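Long-range contacts in glycosyl hyrolase, family 3 (Deinococcus radiodurans, PDB 3TEV), which probably hydrolyses O-glycosidic bonds with a TIM-barrel domain of glycoside hydrolase family 3: residues H42-V47 with E69-H74; H74-I79 with A326-F331; L21-L26 with A287-A292. One frame throughout, in Å; residues are numbered along the deposited sequence. Where two conformers were deposited one is given.

Contact 1: H42-V47 with E69-H74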
ATOM      1  N   HIS A  42      12.818  -1.927 -17.593  1.00 38.27           N
ATOM      2  CA  HIS A  42      11.553  -1.212 -17.493  1.00 37.60           C
ATOM      3  C   HIS A  42      11.597  -0.048 -16.513  1.00 36.96           C
ATOM      4  O   HIS A  42      10.600   0.651 -16.353  1.00 37.43           O
ATOM      5  CB  HIS A  42      10.409  -2.193 -17.124  1.00 37.52           C
ATOM      6  CG  HIS A  42      10.230  -3.287 -18.125  1.00 37.84           C
ATOM      7  ND1 HIS A  42       9.773  -3.050 -19.406  1.00 39.58           N
ATOM      8  CD2 HIS A  42      10.510  -4.610 -18.065  1.00 37.84           C
ATOM      9  CE1 HIS A  42       9.750  -4.186 -20.083  1.00 38.03           C
ATOM     10  NE2 HIS A  42      10.192  -5.147 -19.295  1.00 38.08           N
ATOM     11  N   GLY A  43      12.739   0.150 -15.857  1.00 36.14           N
ATOM     12  CA  GLY A  43      12.896   1.205 -14.848  1.00 35.24           C
ATOM     13  C   GLY A  43      11.941   1.026 -13.673  1.00 34.82           C
ATOM     14  O   GLY A  43      11.402   2.002 -13.143  1.00 35.39           O
ATOM     15  N   ILE A  44      11.705  -0.214 -13.262  1.00 33.95           N
ATOM     16  CA  ILE A  44      10.738  -0.464 -12.213  1.00 34.30           C
ATOM     17  C   ILE A  44      11.243   0.253 -10.937  1.00 34.06           C
ATOM     18  O   ILE A  44      12.397   0.158 -10.597  1.00 33.70           O
ATOM     19  CB  ILE A  44      10.601  -1.985 -11.953  1.00 34.96           C
ATOM     20  CG1 ILE A  44      10.162  -2.737 -13.223  1.00 34.22           C
ATOM     21  CG2 ILE A  44       9.736  -2.269 -10.713  1.00 34.80           C
ATOM     22  CD1 ILE A  44       8.725  -2.681 -13.511  1.00 34.91           C
ATOM     23  N   GLY A  45      10.381   0.981 -10.254  1.00 34.07           N
ATOM     24  CA  GLY A  45      10.850   1.765  -9.121  1.00 34.00           C
ATOM     25  C   GLY A  45      10.396   1.232  -7.769  1.00 33.40           C
ATOM     26  O   GLY A  45      10.798   1.763  -6.735  1.00 34.12           O
ATOM     27  N   ALA A  46       9.577   0.183  -7.757  1.00 32.03           N
ATOM     28  CA  ALA A  46       9.058  -0.304  -6.487  1.00 31.60           C
ATOM     29  C   ALA A  46       8.905  -1.815  -6.490  1.00 31.70           C
ATOM     30  O   ALA A  46       8.475  -2.392  -7.486  1.00 31.58           O
ATOM     31  CB  ALA A  46       7.750   0.393  -6.143  1.00 30.50           C
ATOM     32  N   VAL A  47       9.268  -2.444  -5.374  0.50 32.20           N
ATOM     33  CA  VAL A  47       9.113  -3.886  -5.193  0.50 32.71           C
ATOM     34  C   VAL A  47       8.582  -4.179  -3.800  0.50 33.50           C
ATOM     35  O   VAL A  47       8.915  -3.467  -2.847  0.50 33.84           O
ATOM     36  CB  VAL A  47      10.450  -4.635  -5.333  0.50 32.73           C
ATOM     37  CG1 VAL A  47      10.328  -6.009  -4.709  0.50 33.03           C
ATOM     38  CG2 VAL A  47      10.862  -4.739  -6.789  0.50 31.98           C
ATOM     39  N   GLU A  69      21.045  -1.146  -5.672  0.50 39.71           N
ATOM     40  CA  GLU A  69      22.065  -0.905  -6.685  0.50 40.07           C
ATOM     41  C   GLU A  69      21.450  -0.892  -8.088  0.50 39.52           C
ATOM     42  O   GLU A  69      21.755  -0.019  -8.892  0.50 39.55           O
ATOM     43  CB  GLU A  69      23.194  -1.933  -6.577  0.50 40.56           C
ATOM     44  CG  GLU A  69      24.190  -1.902  -7.739  0.50 42.99           C
ATOM     45  CD  GLU A  69      24.997  -0.616  -7.803  0.50 45.75           C
ATOM     46  OE1 GLU A  69      25.136   0.059  -6.755  0.50 48.58           O
ATOM     47  OE2 GLU A  69      25.503  -0.280  -8.897  0.50 46.44           O
ATOM     48  N   VAL A  70      20.556  -1.842  -8.358  1.00 39.23           N
ATOM     49  CA  VAL A  70      19.899  -1.941  -9.658  1.00 37.48           C
ATOM     50  C   VAL A  70      18.887  -0.813  -9.878  1.00 36.80           C
ATOM     51  O   VAL A  70      18.883  -0.202 -10.925  1.00 36.26           O
ATOM     52  CB  VAL A  70      19.238  -3.336  -9.834  1.00 37.61           C
ATOM     53  CG1 VAL A  70      18.491  -3.457 -11.181  1.00 36.58           C
ATOM     54  CG2 VAL A  70      20.296  -4.421  -9.720  1.00 37.31           C
HETATM   55  N   MSE A  71      18.053  -0.522  -8.882  1.00 36.22           N
HETATM   56  CA  MSE A  71      16.947   0.425  -9.044  1.00 35.93           C
HETATM   57  C   MSE A  71      17.315   1.909  -8.850  1.00 36.01           C
HETATM   58  O   MSE A  71      16.596   2.790  -9.325  1.00 35.96           O
HETATM   59  CB  MSE A  71      15.786   0.043  -8.117  1.00 36.13           C
HETATM   60  CG  MSE A  71      15.247  -1.384  -8.342  1.00 37.89           C
HETATM   61 SE   MSE A  71      14.000  -1.940  -6.930  0.75 41.48          SE
HETATM   62  CE  MSE A  71      12.500  -1.061  -7.642  1.00 42.96           C
ATOM     63  N   GLY A  72      18.406   2.195  -8.143  1.00 36.17           N
ATOM     64  CA  GLY A  72      18.882   3.574  -8.003  1.00 36.97           C
ATOM     65  C   GLY A  72      18.233   4.283  -6.819  1.00 38.30           C
ATOM     66  O   GLY A  72      17.501   3.671  -6.028  1.00 37.75           O
ATOM     67  N   GLU A  73      18.476   5.583  -6.716  1.00 39.28           N
ATOM     68  CA  GLU A  73      18.144   6.334  -5.514  1.00 40.45           C
ATOM     69  C   GLU A  73      16.678   6.421  -5.199  1.00 39.90           C
ATOM     70  O   GLU A  73      16.341   6.636  -4.045  1.00 41.43           O
ATOM     71  CB  GLU A  73      18.712   7.765  -5.564  1.00 41.18           C
ATOM     72  CG  GLU A  73      18.223   8.577  -6.776  1.00 45.15           C
ATOM     73  CD  GLU A  73      18.817  10.006  -6.833  1.00 50.30           C
ATOM     74  OE1 GLU A  73      18.806  10.718  -5.801  1.00 52.26           O
ATOM     75  OE2 GLU A  73      19.279  10.410  -7.915  1.00 52.23           O
ATOM     76  N   HIS A  74      15.812   6.286  -6.197  1.00 38.47           N
ATOM     77  CA  HIS A  74      14.359   6.364  -5.965  1.00 37.60           C
ATOM     78  C   HIS A  74      13.716   5.048  -5.476  1.00 36.29           C
ATOM     79  O   HIS A  74      12.502   4.989  -5.235  1.00 36.18           O
ATOM     80  CB  HIS A  74      13.653   6.861  -7.235  1.00 37.74           C
ATOM     81  CG  HIS A  74      14.192   8.166  -7.740  1.00 39.49           C
ATOM     82  ND1 HIS A  74      14.305   9.281  -6.935  1.00 39.79           N
ATOM     83  CD2 HIS A  74      14.684   8.527  -8.954  1.00 39.85           C
ATOM     84  CE1 HIS A  74      14.818  10.278  -7.634  1.00 40.19           C
ATOM     85  NE2 HIS A  74      15.054   9.848  -8.861  1.00 40.31           N
TER
HETATM   86  O   HOH W   1       9.677   4.404  -7.007  1.00 48.97           O

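Contact 2: H74-I79 with A326-F331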
ATOM      1  N   HIS A  74      15.812   6.286  -6.197  1.00 38.47           N
ATOM      2  CA  HIS A  74      14.359   6.364  -5.965  1.00 37.60           C
ATOM      3  C   HIS A  74      13.716   5.048  -5.476  1.00 36.29           C
ATOM      4  O   HIS A  74      12.502   4.989  -5.235  1.00 36.18           O
ATOM      5  CB  HIS A  74      13.653   6.861  -7.235  1.00 37.74           C
ATOM      6  CG  HIS A  74      14.192   8.166  -7.740  1.00 39.49           C
ATOM      7  ND1 HIS A  74      14.305   9.281  -6.935  1.00 39.79           N
ATOM      8  CD2 HIS A  74      14.684   8.527  -8.954  1.00 39.85           C
ATOM      9  CE1 HIS A  74      14.818  10.278  -7.634  1.00 40.19           C
ATOM     10  NE2 HIS A  74      15.054   9.848  -8.861  1.00 40.31           N
ATOM     11  N   ALA A  75      14.525   3.999  -5.338  1.00 34.83           N
ATOM     12  CA  ALA A  75      14.042   2.676  -4.942  1.00 33.75           C
ATOM     13  C   ALA A  75      13.040   2.727  -3.781  1.00 33.27           C
ATOM     14  O   ALA A  75      13.330   3.294  -2.722  1.00 33.73           O
ATOM     15  CB  ALA A  75      15.220   1.772  -4.562  1.00 32.64           C
ATOM     16  N   LEU A  76      11.867   2.150  -3.995  1.00 32.72           N
ATOM     17  CA  LEU A  76      10.971   1.811  -2.889  1.00 33.21           C
ATOM     18  C   LEU A  76      11.004   0.290  -2.706  1.00 33.50           C
ATOM     19  O   LEU A  76      10.625  -0.474  -3.613  1.00 33.61           O
ATOM     20  CB  LEU A  76       9.549   2.328  -3.120  1.00 32.26           C
ATOM     21  CG  LEU A  76       9.441   3.866  -3.168  1.00 33.18           C
ATOM     22  CD1 LEU A  76       8.130   4.340  -3.863  1.00 33.43           C
ATOM     23  CD2 LEU A  76       9.618   4.533  -1.779  1.00 30.67           C
ATOM     24  N   ILE A  77      11.520  -0.135  -1.557  1.00 33.66           N
ATOM     25  CA  ILE A  77      11.638  -1.541  -1.234  1.00 34.21           C
ATOM     26  C   ILE A  77      10.755  -1.809  -0.020  1.00 35.32           C
ATOM     27  O   ILE A  77      11.089  -1.430   1.128  1.00 35.39           O
ATOM     28  CB  ILE A  77      13.112  -1.984  -1.008  1.00 34.12           C
ATOM     29  CG1 ILE A  77      13.929  -1.726  -2.279  1.00 34.16           C
ATOM     30  CG2 ILE A  77      13.160  -3.492  -0.699  1.00 34.49           C
ATOM     31  CD1 ILE A  77      15.455  -1.667  -2.109  1.00 33.81           C
ATOM     32  N   ALA A  78       9.609  -2.425  -0.298  1.00 35.54           N
ATOM     33  CA  ALA A  78       8.566  -2.621   0.682  1.00 36.75           C
ATOM     34  C   ALA A  78       8.566  -4.061   1.154  1.00 38.55           C
ATOM     35  O   ALA A  78       9.023  -4.959   0.445  1.00 38.45           O
ATOM     36  CB  ALA A  78       7.201  -2.263   0.095  1.00 35.19           C
ATOM     37  N   ILE A  79       8.035  -4.274   2.352  1.00 40.98           N
ATOM     38  CA  ILE A  79       7.803  -5.612   2.838  1.00 43.94           C
ATOM     39  C   ILE A  79       6.399  -5.670   3.425  1.00 45.31           C
ATOM     40  O   ILE A  79       5.895  -4.688   3.967  1.00 45.23           O
ATOM     41  CB  ILE A  79       8.872  -6.042   3.893  1.00 44.47           C
ATOM     42  CG1 ILE A  79       8.688  -7.523   4.285  1.00 45.68           C
ATOM     43  CG2 ILE A  79       8.825  -5.122   5.132  1.00 44.44           C
ATOM     44  CD1 ILE A  79       9.933  -8.172   4.901  1.00 47.25           C
ATOM     45  N   ALA A 326       9.323  11.746  -3.691  1.00 37.78           N
ATOM     46  CA  ALA A 326       9.406  12.508  -2.450  1.00 38.21           C
ATOM     47  C   ALA A 326       9.467  11.558  -1.255  1.00 37.98           C
ATOM     48  O   ALA A 326      10.221  11.804  -0.313  1.00 37.93           O
ATOM     49  CB  ALA A 326       8.247  13.492  -2.316  1.00 37.88           C
ATOM     50  N   LEU A 327       8.700  10.467  -1.330  1.00 37.27           N
ATOM     51  CA  LEU A 327       8.710   9.431  -0.304  1.00 37.00           C
ATOM     52  C   LEU A 327      10.088   8.780  -0.156  1.00 37.15           C
ATOM     53  O   LEU A 327      10.614   8.668   0.953  1.00 36.79           O
ATOM     54  CB  LEU A 327       7.659   8.351  -0.603  1.00 36.32           C
ATOM     55  CG  LEU A 327       7.374   7.341   0.510  1.00 36.29           C
ATOM     56  CD1 LEU A 327       6.649   8.017   1.669  1.00 36.77           C
ATOM     57  CD2 LEU A 327       6.531   6.168   0.026  1.00 36.13           C
ATOM     58  N   ALA A 328      10.655   8.324  -1.266  1.00 37.72           N
ATOM     59  CA  ALA A 328      12.012   7.796  -1.248  1.00 39.44           C
ATOM     60  C   ALA A 328      13.092   8.800  -0.789  1.00 41.21           C
ATOM     61  O   ALA A 328      14.092   8.363  -0.217  1.00 41.58           O
ATOM     62  CB  ALA A 328      12.377   7.202  -2.606  1.00 39.02           C
ATOM     63  N   ARG A 329      12.930  10.108  -1.064  1.00 42.78           N
ATOM     64  CA  ARG A 329      13.907  11.114  -0.587  1.00 45.48           C
ATOM     65  C   ARG A 329      13.837  11.222   0.947  1.00 45.02           C
ATOM     66  O   ARG A 329      14.848  11.358   1.628  1.00 45.00           O
ATOM     67  CB  ARG A 329      13.682  12.514  -1.204  1.00 46.89           C
ATOM     68  CG  ARG A 329      14.698  12.899  -2.260  1.00 52.89           C
ATOM     69  CD  ARG A 329      14.513  14.331  -2.883  1.00 60.41           C
ATOM     70  NE  ARG A 329      13.112  14.689  -3.164  1.00 63.19           N
ATOM     71  CZ  ARG A 329      12.471  14.546  -4.328  1.00 62.44           C
ATOM     72  NH1 ARG A 329      13.067  14.037  -5.403  1.00 61.98           N
ATOM     73  NH2 ARG A 329      11.206  14.927  -4.407  1.00 61.30           N
ATOM     74  N   ARG A 330      12.621  11.161   1.461  1.00 44.25           N
ATOM     75  CA  ARG A 330      12.385  11.290   2.881  1.00 44.06           C
ATOM     76  C   ARG A 330      12.844  10.011   3.599  1.00 42.99           C
ATOM     77  O   ARG A 330      13.421  10.079   4.664  1.00 42.56           O
ATOM     78  CB  ARG A 330      10.901  11.569   3.121  1.00 44.30           C
ATOM     79  CG  ARG A 330      10.563  11.881   4.558  1.00 45.82           C
ATOM     80  CD  ARG A 330       9.085  12.137   4.702  1.00 47.49           C
ATOM     81  NE  ARG A 330       8.730  12.333   6.108  1.00 49.60           N
ATOM     82  CZ  ARG A 330       7.492  12.275   6.587  1.00 49.09           C
ATOM     83  NH1 ARG A 330       6.469  12.025   5.775  1.00 46.95           N
ATOM     84  NH2 ARG A 330       7.283  12.470   7.885  1.00 49.87           N
ATOM     85  N   PHE A 331      12.614   8.861   2.964  1.00 41.70           N
ATOM     86  CA  PHE A 331      12.908   7.563   3.538  1.00 40.97           C
ATOM     87  C   PHE A 331      13.798   6.757   2.573  1.00 41.48           C
ATOM     88  O   PHE A 331      13.351   5.778   1.976  1.00 41.04           O
ATOM     89  CB  PHE A 331      11.600   6.805   3.797  1.00 39.95           C
ATOM     90  CG  PHE A 331      10.641   7.511   4.735  1.00 39.01           C
ATOM     91  CD1 PHE A 331      10.963   7.692   6.086  1.00 37.93           C
ATOM     92  CD2 PHE A 331       9.405   7.964   4.277  1.00 36.76           C
ATOM     93  CE1 PHE A 331      10.072   8.310   6.976  1.00 37.26           C
ATOM     94  CE2 PHE A 331       8.490   8.575   5.159  1.00 36.72           C
ATOM     95  CZ  PHE A 331       8.833   8.763   6.512  1.00 36.88           C
TER

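Contact 3: L21-L26 with A287-A292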
ATOM      1  N   LEU A  21       5.440   3.414 -12.240  1.00 31.42           N
ATOM      2  CA  LEU A  21       4.142   3.489 -11.551  1.00 31.64           C
ATOM      3  C   LEU A  21       3.698   2.127 -11.014  1.00 31.15           C
ATOM      4  O   LEU A  21       2.571   1.978 -10.558  1.00 30.99           O
ATOM      5  CB  LEU A  21       3.072   4.078 -12.486  1.00 32.07           C
ATOM      6  CG  LEU A  21       3.415   5.433 -13.131  1.00 32.62           C
ATOM      7  CD1 LEU A  21       2.414   5.786 -14.267  1.00 32.08           C
ATOM      8  CD2 LEU A  21       3.513   6.551 -12.083  1.00 31.47           C
ATOM      9  N   LEU A  22       4.587   1.134 -11.078  1.00 31.09           N
ATOM     10  CA  LEU A  22       4.246  -0.213 -10.620  1.00 31.01           C
ATOM     11  C   LEU A  22       5.110  -0.680  -9.466  1.00 30.64           C
ATOM     12  O   LEU A  22       6.297  -0.334  -9.373  1.00 31.04           O
ATOM     13  CB  LEU A  22       4.369  -1.242 -11.744  1.00 30.83           C
ATOM     14  CG  LEU A  22       3.690  -1.066 -13.095  1.00 32.85           C
ATOM     15  CD1 LEU A  22       3.887  -2.370 -13.903  1.00 33.39           C
ATOM     16  CD2 LEU A  22       2.201  -0.751 -12.942  1.00 32.68           C
HETATM   17  N   MSE A  23       4.520  -1.502  -8.615  1.00 30.42           N
HETATM   18  CA  MSE A  23       5.242  -2.187  -7.564  1.00 31.29           C
HETATM   19  C   MSE A  23       5.045  -3.672  -7.863  1.00 32.34           C
HETATM   20  O   MSE A  23       3.901  -4.166  -7.948  1.00 32.81           O
HETATM   21  CB  MSE A  23       4.674  -1.837  -6.182  1.00 31.27           C
HETATM   22  CG  MSE A  23       5.324  -2.599  -5.020  1.00 32.01           C
HETATM   23 SE   MSE A  23       4.691  -1.979  -3.269  0.75 31.98          SE
HETATM   24  CE  MSE A  23       6.115  -0.759  -2.778  1.00 32.42           C
ATOM     25  N   ILE A  24       6.151  -4.381  -8.024  1.00 32.78           N
ATOM     26  CA  ILE A  24       6.090  -5.780  -8.413  1.00 34.27           C
ATOM     27  C   ILE A  24       6.698  -6.677  -7.349  1.00 35.54           C
ATOM     28  O   ILE A  24       7.410  -6.202  -6.463  1.00 35.42           O
ATOM     29  CB  ILE A  24       6.839  -6.019  -9.727  1.00 33.99           C
ATOM     30  CG1 ILE A  24       8.327  -5.746  -9.532  1.00 34.32           C
ATOM     31  CG2 ILE A  24       6.251  -5.171 -10.853  1.00 32.48           C
ATOM     32  CD1 ILE A  24       9.198  -6.266 -10.707  1.00 35.76           C
ATOM     33  N   ASP A  25       6.432  -7.974  -7.458  1.00 37.24           N
ATOM     34  CA  ASP A  25       7.081  -8.953  -6.597  1.00 39.38           C
ATOM     35  C   ASP A  25       8.201  -9.665  -7.339  1.00 40.72           C
ATOM     36  O   ASP A  25       8.268  -9.627  -8.575  1.00 40.77           O
ATOM     37  CB  ASP A  25       6.063  -9.946  -5.978  1.00 39.55           C
ATOM     38  CG  ASP A  25       5.246 -10.728  -7.024  1.00 41.08           C
ATOM     39  OD1 ASP A  25       4.978 -10.230  -8.144  1.00 42.99           O
ATOM     40  OD2 ASP A  25       4.843 -11.865  -6.704  1.00 41.88           O
ATOM     41  N   LEU A  26       9.070 -10.308  -6.563  1.00 42.66           N
ATOM     42  CA  LEU A  26      10.251 -11.000  -7.065  1.00 44.10           C
ATOM     43  C   LEU A  26      10.146 -12.489  -6.746  1.00 46.09           C
ATOM     44  O   LEU A  26       9.483 -12.872  -5.789  1.00 45.57           O
ATOM     45  CB  LEU A  26      11.497 -10.416  -6.403  1.00 43.82           C
ATOM     46  CG  LEU A  26      11.615  -8.896  -6.517  1.00 43.71           C
ATOM     47  CD1 LEU A  26      12.675  -8.360  -5.568  1.00 44.03           C
ATOM     48  CD2 LEU A  26      11.868  -8.472  -7.974  1.00 41.55           C
ATOM     49  N   ALA A 287      -4.826   6.625  -7.848  1.00 33.93           N
ATOM     50  CA  ALA A 287      -3.643   5.934  -7.322  1.00 32.54           C
ATOM     51  C   ALA A 287      -2.364   6.511  -7.926  1.00 32.35           C
ATOM     52  O   ALA A 287      -2.342   6.900  -9.108  1.00 31.93           O
ATOM     53  CB  ALA A 287      -3.718   4.450  -7.630  1.00 32.25           C
ATOM     54  N   ASP A 288      -1.303   6.559  -7.120  1.00 31.68           N
ATOM     55  CA  ASP A 288       0.040   6.902  -7.622  1.00 31.12           C
ATOM     56  C   ASP A 288       0.820   5.661  -8.034  1.00 30.71           C
ATOM     57  O   ASP A 288       1.781   5.758  -8.810  1.00 30.24           O
ATOM     58  CB  ASP A 288       0.847   7.614  -6.537  1.00 30.89           C
ATOM     59  CG  ASP A 288       0.144   8.829  -6.013  1.00 32.49           C
ATOM     60  OD1 ASP A 288      -0.134   9.745  -6.825  1.00 36.93           O
ATOM     61  OD2 ASP A 288      -0.181   8.859  -4.809  1.00 31.46           O
ATOM     62  N   LEU A 289       0.423   4.507  -7.484  1.00 29.96           N
ATOM     63  CA  LEU A 289       1.232   3.284  -7.545  1.00 30.29           C
ATOM     64  C   LEU A 289       0.304   2.082  -7.634  1.00 31.00           C
ATOM     65  O   LEU A 289      -0.640   1.958  -6.845  1.00 30.83           O
ATOM     66  CB  LEU A 289       2.106   3.147  -6.270  1.00 30.04           C
ATOM     67  CG  LEU A 289       3.180   2.030  -6.266  1.00 29.20           C
ATOM     68  CD1 LEU A 289       4.169   2.144  -7.479  1.00 27.15           C
ATOM     69  CD2 LEU A 289       3.969   2.024  -4.958  1.00 26.95           C
ATOM     70  N   VAL A 290       0.567   1.195  -8.590  1.00 31.68           N
ATOM     71  CA  VAL A 290      -0.226  -0.018  -8.718  1.00 32.18           C
ATOM     72  C   VAL A 290       0.625  -1.229  -8.333  1.00 33.02           C
ATOM     73  O   VAL A 290       1.733  -1.415  -8.853  1.00 32.21           O
ATOM     74  CB  VAL A 290      -0.775  -0.162 -10.171  1.00 32.56           C
ATOM     75  CG1 VAL A 290      -1.417  -1.541 -10.382  1.00 32.25           C
ATOM     76  CG2 VAL A 290      -1.790   0.938 -10.466  1.00 32.93           C
HETATM   77  N   MSE A 291       0.120  -2.041  -7.404  1.00 34.67           N
HETATM   78  CA  MSE A 291       0.768  -3.310  -7.069  1.00 36.85           C
HETATM   79  C   MSE A 291       0.463  -4.316  -8.155  1.00 37.49           C
HETATM   80  O   MSE A 291      -0.640  -4.808  -8.223  1.00 39.84           O
HETATM   81  CB  MSE A 291       0.277  -3.861  -5.744  1.00 36.94           C
HETATM   82  CG  MSE A 291       0.688  -2.999  -4.591  1.00 41.80           C
HETATM   83 SE   MSE A 291       0.381  -3.837  -2.871  0.75 48.40          SE
HETATM   84  CE  MSE A 291       1.899  -5.049  -3.090  1.00 49.18           C
ATOM     85  N   ALA A 292       1.439  -4.654  -8.974  1.00 37.52           N
ATOM     86  CA  ALA A 292       1.228  -5.560 -10.079  1.00 37.35           C
ATOM     87  C   ALA A 292       1.936  -6.878  -9.745  1.00 38.29           C
ATOM     88  O   ALA A 292       3.040  -7.150 -10.229  1.00 38.96           O
ATOM     89  CB  ALA A 292       1.783  -4.920 -11.368  1.00 36.29           C
TER

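Contact 1: H42-V47 with E69-H74
Met71, a selenomethionine, supplies nearly all of the apolar contact, laying its side chain against the backbone of Ile44 to Ala46 and the CG2 branches of Ile44 and Val47. Its CG stands anti to the carbonyl carbon (chi1 -58°), and a bend at chi3 (81°) turns CE in among them. In one modelled conformer, Val47 meets this methyl through CG2, with Val47 CG2 to Met71 CE at 4.1 Å; the valine has a second conformer, which makes this touch less certain. Ile44 offers its CG2 branch to the same methyl, Ile44 CG2 to Met71 CE being 4.3 Å. The modelled approach of CE to the Gly45 backbone is too close to trust.

The polar side is slight. One water lies 2.9 Å from Gly45 O and also near His74 O, but both bonds are weak.

Together the segments belong to the beta-alpha-beta unit of strand 46-49, helix 57-71 and strand 76-79. Gly43 closes helix 33-42 in a Schellman motif, and Ile44 touches Leu39 of that helix. Ala46 and Val47 lie between strand 22-24, whose Ile24 bonds to Ala46, and strand 76-79, where Leu76 and Ala78 pair with Val47.

Contact 2: H74-I79 with A326-F331
Leu76 swings CG anti to its own carbonyl carbon (chi1 -64°), which brings CD2 round to Leu327 and Ala328. Leu327 takes the other setting, CG trans to the backbone N (chi1 -169°), and chi2 of 70° leaves its CD2 as the extended tip that meets Leu76. In the TIM barrel this is where helix 314-330, near the end of the chain, passes beneath the amino-terminal end of strand 76-79.

Ala328 is the helix residue pressed most directly on the strand's approach. Its CB points at the incoming chain and sits 3.4 Å from His74 O, so the methyl lies against that carbonyl. The same CB reaches the leucine, with Leu76 CD2 to Ala328 CB at 3.9 Å. Backbones can come close over so small a side chain: the CA atoms of His74 and Ala328 are 5.5 Å apart.

Polar ties run through a third party. Asn127 joins both segments, its ND2 bonding to Ala75 O and to Phe331 O while its OD1 takes Ile77 N. Arg329 leans toward His74 without a bond between them, and its NH2 makes a salt bridge to Glu322.

At the end of the helix, Phe331 N bonds back to Leu327 O. The Phe331 ring has Arg330 CG over the centre of one face and Leu327 CD1 in plane at its edge, while the other branch of that leucine, CD2, faces the strand. Leu327 also touches Trp128 and Ala174 on the next two strands round the barrel. Leu76 and Leu327 cross at about a right angle, meeting methyl to methyl, with Leu76 CD2 to Leu327 CD2 at 3.9 Å.

Contact 3: L21-L26 with A287-A292
Met23 O receives Ala292 N at 2.7 Å, the shortest of three backbone bonds that pair 21-23 with 290-292 in parallel. It is also approached by a C-H donor, Met291 CA at 3.4 Å from Met23 O. Val290 N gives to Leu21 O at 2.9 Å, and Met23 N to Val290 O at 2.8 Å.

On one face Leu22 and Val290 lie side by side, with Leu22 CD2 4.1 Å from Val290 CB, and Leu22 goes on to Thr302 and Leu303 of helix 296-309. On the other, the selenomethionines Met23 and Met291 run alongside each other, Met23 SE to Met291 CE being 4.2 Å.

Leu289, with CG trans to its backbone N (chi1 -171°), brings CD1 to Leu21 O and CD2 to Met23 CB and CE, and also touches Leu324 of helix 314-330. Shortening Leu289 to an alanine is likely to leave Met23 CB and CE without this neighbour and to open a gap toward Leu324.

The two acids find their partners outside the segments: Asp25 reaches Gly294 N and Lys52, and Asp288 reaches Arg250 and Arg323. Across the contact itself, then, the first and last strands of the barrel are joined by three backbone hydrogen bonds flanked by two apolar faces.

How the contacts relate
All three contacts reach one parallel barrel sheet, in which strands 290-291, 22-24, 46-49 and 76-79 stand in that order; contacts 1 and 2 join it to helices 57-71 and 314-330. Contacts 1 and 2 have centres about 10 Å apart, share His74 and follow one another in the chain; contact 3 lies about 12 Å from contact 1 and about 13 Å from contact 2. Met23 CE packs on Ala78 CB between contacts 2 and 3. In sequence, both segments of contact 1 fall between those of contact 3, whereas contacts 2 and 3 alternate. Late segments thus return to early strands, closing the barrel at 287-292 and covering its amino-terminal end at 326-331.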